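Local coordinates for protein transglutaminase elicitor (Phytophthora sojae, PDB 3TW5) that probably cross-links proteins as a transglutaminase, joining glutamine side chains to lysine amines, and acts as a pathogen-associated molecular pattern in plant innate immunity, at residues Q6-Y14 against A168-G176. The protein carries 1 engineered substitution. Sequence-based numbering, arbitrary orientation.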
loop_
_atom_site.group_PDB
_atom_site.type_symbol
_atom_site.label_atom_id
_atom_site.label_comp_id
_atom_site.label_asym_id
_atom_site.label_seq_id
_atom_site.Cartn_x
_atom_site.Cartn_y
_atom_site.Cartn_z
ATOM N N GLN A 6 -4.714 16.990 14.803
ATOM C CA GLN A 6 -3.964 15.885 15.404
ATOM C C GLN A 6 -3.087 15.153 14.383
ATOM O O GLN A 6 -1.909 14.901 14.639
ATOM C CB GLN A 6 -4.924 14.900 16.083
ATOM C CG GLN A 6 -4.243 13.802 16.903
ATOM C CD GLN A 6 -3.977 14.200 18.348
ATOM O OE1 GLN A 6 -3.582 15.331 18.643
ATOM N NE2 GLN A 6 -4.186 13.258 19.260
ATOM N N ASP A 7 -3.675 14.815 13.236
ATOM C CA ASP A 7 -2.967 14.111 12.166
ATOM C C ASP A 7 -1.981 15.012 11.425
ATOM O O ASP A 7 -0.938 14.545 10.962
ATOM C CB ASP A 7 -3.961 13.486 11.183
ATOM C CG ASP A 7 -4.627 12.235 11.735
ATOM O OD1 ASP A 7 -3.931 11.406 12.362
ATOM O OD2 ASP A 7 -5.850 12.072 11.535
ATOM N N ILE A 8 -2.316 16.297 11.317
ATOM C CA ILE A 8 -1.425 17.288 10.703
ATOM C C ILE A 8 -0.157 17.464 11.543
ATOM O O ILE A 8 0.943 17.582 10.999
ATOM C CB ILE A 8 -2.147 18.646 10.459
ATOM C CG1 ILE A 8 -3.226 18.479 9.388
ATOM C CG2 ILE A 8 -1.161 19.728 10.020
ATOM C CD1 ILE A 8 -4.122 19.679 9.213
ATOM N N ALA A 9 -0.325 17.459 12.866
ATOM C CA ALA A 9 0.791 17.540 13.806
ATOM C C ALA A 9 1.802 16.415 13.585
ATOM O O ALA A 9 3.007 16.669 13.530
ATOM C CB ALA A 9 0.283 17.523 15.237
ATOM N N LYS A 10 1.302 15.185 13.451
ATOM C CA LYS A 10 2.143 14.013 13.200
ATOM C C LYS A 10 2.990 14.199 11.947
ATOM O O LYS A 10 4.173 13.851 11.932
ATOM C CB LYS A 10 1.299 12.742 13.053
ATOM C CG LYS A 10 0.464 12.357 14.263
ATOM C CD LYS A 10 -0.140 10.971 14.071
ATOM C CE LYS A 10 -1.397 10.788 14.906
ATOM N NZ LYS A 10 -1.810 9.359 14.994
ATOM N N LEU A 11 2.376 14.747 10.900
ATOM C CA LEU A 11 3.063 15.011 9.637
ATOM C C LEU A 11 4.110 16.115 9.780
ATOM O O LEU A 11 5.241 15.970 9.310
ATOM C CB LEU A 11 2.059 15.371 8.536
ATOM C CG LEU A 11 1.115 14.287 8.004
ATOM C CD1 LEU A 11 0.104 14.897 7.055
ATOM C CD2 LEU A 11 1.878 13.168 7.312
ATOM N N GLU A 12 3.725 17.208 10.438
ATOM C CA GLU A 12 4.603 18.363 10.625
ATOM C C GLU A 12 5.824 18.014 11.468
ATOM O O GLU A 12 6.907 18.555 11.250
ATOM C CB GLU A 12 3.834 19.543 11.231
ATOM C CG GLU A 12 2.890 20.236 10.246
ATOM C CD GLU A 12 2.120 21.406 10.847
ATOM O OE1 GLU A 12 1.606 22.239 10.070
ATOM O OE2 GLU A 12 2.019 21.498 12.089
ATOM N N ALA A 13 5.637 17.104 12.422
ATOM C CA ALA A 13 6.734 16.589 13.240
ATOM C C ALA A 13 7.711 15.762 12.407
ATOM O O ALA A 13 8.922 15.961 12.493
ATOM C CB ALA A 13 6.194 15.766 14.396
ATOM N N TYR A 14 7.178 14.847 11.598
ATOM C CA TYR A 14 8.001 13.981 10.754
ATOM C C TYR A 14 8.761 14.750 9.673
ATOM O O TYR A 14 9.934 14.477 9.426
ATOM C CB TYR A 14 7.166 12.856 10.122
ATOM C CG TYR A 14 7.943 12.010 9.128
ATOM C CD1 TYR A 14 7.611 12.007 7.772
ATOM C CD2 TYR A 14 9.021 11.227 9.540
ATOM C CE1 TYR A 14 8.327 11.240 6.857
ATOM C CE2 TYR A 14 9.742 10.461 8.635
ATOM C CZ TYR A 14 9.392 10.471 7.298
ATOM O OH TYR A 14 10.114 9.710 6.407
ATOM N N ALA A 168 10.166 -7.471 10.070
ATOM C CA ALA A 168 10.888 -6.416 10.765
ATOM C C ALA A 168 9.955 -5.311 11.243
ATOM O O ALA A 168 8.863 -5.122 10.701
ATOM C CB ALA A 168 11.974 -5.842 9.867
ATOM N N ARG A 169 10.393 -4.594 12.272
ATOM C CA ARG A 169 9.709 -3.395 12.725
ATOM C C ARG A 169 10.010 -2.270 11.739
ATOM O O ARG A 169 11.160 -1.846 11.602
ATOM C CB ARG A 169 10.163 -3.007 14.137
ATOM N N VAL A 170 8.977 -1.821 11.030
ATOM C CA VAL A 170 9.093 -0.660 10.152
ATOM C C VAL A 170 8.334 0.486 10.806
ATOM O O VAL A 170 7.126 0.389 11.038
ATOM C CB VAL A 170 8.544 -0.929 8.725
ATOM C CG1 VAL A 170 8.828 0.257 7.810
ATOM C CG2 VAL A 170 9.152 -2.196 8.139
ATOM N N GLN A 171 9.057 1.560 11.108
ATOM C CA GLN A 171 8.483 2.722 11.782
ATOM C C GLN A 171 7.577 3.500 10.839
ATOM O O GLN A 171 7.973 3.831 9.722
ATOM C CB GLN A 171 9.590 3.626 12.318
ATOM C CG GLN A 171 10.564 2.919 13.245
ATOM C CD GLN A 171 11.058 3.819 14.352
ATOM O OE1 GLN A 171 10.764 3.588 15.528
ATOM N NE2 GLN A 171 11.795 4.866 13.986
ATOM N N THR A 172 6.358 3.781 11.294
ATOM C CA THR A 172 5.352 4.420 10.447
ATOM C C THR A 172 4.817 5.719 11.038
ATOM O O THR A 172 4.816 5.906 12.257
ATOM C CB THR A 172 4.139 3.492 10.183
ATOM O OG1 THR A 172 3.363 3.357 11.380
ATOM C CG2 THR A 172 4.581 2.115 9.702
ATOM N N VAL A 173 4.368 6.609 10.153
ATOM C CA VAL A 173 3.551 7.759 10.536
ATOM C C VAL A 173 2.124 7.434 10.110
ATOM O O VAL A 173 1.764 7.616 8.948
ATOM C CB VAL A 173 4.022 9.071 9.856
ATOM C CG1 VAL A 173 3.216 10.256 10.366
ATOM C CG2 VAL A 173 5.502 9.307 10.095
ATOM N N PHE A 174 1.326 6.935 11.050
ATOM C CA PHE A 174 -0.031 6.475 10.755
ATOM C C PHE A 174 -1.067 7.562 11.015
ATOM O O PHE A 174 -1.085 8.169 12.089
ATOM C CB PHE A 174 -0.358 5.224 11.574
ATOM C CG PHE A 174 -1.529 4.443 11.049
ATOM C CD1 PHE A 174 -2.820 4.710 11.498
ATOM C CD2 PHE A 174 -1.340 3.434 10.107
ATOM C CE1 PHE A 174 -3.911 3.987 11.012
ATOM C CE2 PHE A 174 -2.418 2.705 9.614
ATOM C CZ PHE A 174 -3.708 2.980 10.067
ATOM N N THR A 175 -1.929 7.803 10.029
ATOM C CA THR A 175 -2.953 8.846 10.132
ATOM C C THR A 175 -4.318 8.372 9.632
ATOM O O THR A 175 -4.402 7.572 8.701
ATOM C CB THR A 175 -2.549 10.125 9.365
ATOM O OG1 THR A 175 -2.406 9.831 7.971
ATOM C CG2 THR A 175 -1.237 10.701 9.901
ATOM N N GLY A 176 -5.381 8.877 10.257
ATOM C CA GLY A 176 -6.749 8.518 9.887
ATOM C C GLY A 176 -7.594 8.091 11.073
ATOM O O GLY A 176 -7.791 6.899 11.311
#
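Val173 fits both its methyl groups against the N-terminal helix, where Lys10, Leu11 and Tyr14 receive them. Val173 CG2 lies over one face of the Tyr14 ring, 4.2 Å from the ring centroid, a CH-pi contact made near the CB end of the ring. The other methyl, Val173 CG1, is directed at the helix backbone, 4.0 Å from Lys10 O, and touches Leu11 CD2 more loosely. Tyr14 has its CG anti to the backbone N (chi1 174°), which turns the ring obliquely over Val173, and its hydroxyl hydrogen-bonds to Lys337 O. Leu335 of strand 333-336 touches both Leu11 and Val173 and continues the apolar patch into the sheet, while Tyr204 and Ile212 of helix 202-215 also pack on Leu11.

Strand 172-175 runs nearly antiparallel to the helix, at 160°, and its C-terminal end meets a more polar side, exposed at Lys10 and Gly176, although Thr175 is buried. Lys10, extended beyond CG, sends NZ along the solvent edge to the carbonyl of Phe174; the 3.2 Å hydrogen bond from Lys10 NZ to Phe174 O comes in nearly on the line of the carbonyl, at 166°. Asp7 lays its carboxylate across Thr175, Asp7 OD1 being 3.5 Å from Thr175 CB, while OD2 takes a weak bond from the N-H of Gly176. Thr175 itself turns its hydroxyl to Leu333 O and Tyr204 OH, offering Asp7 carbon atoms instead.

The contact thus fastens the N-terminal helix onto strand 172-175, which pairs antiparallel with strand 333-336 in the large sheet, just before residues 177-198, which are not modelled. Its buried part relies on methyl and ring packing, whereas the polar edge, with one lysine hydrogen bond, a weak bond to Asp7 and a long Lys10-Asp7 salt bridge, is probably less firmly held.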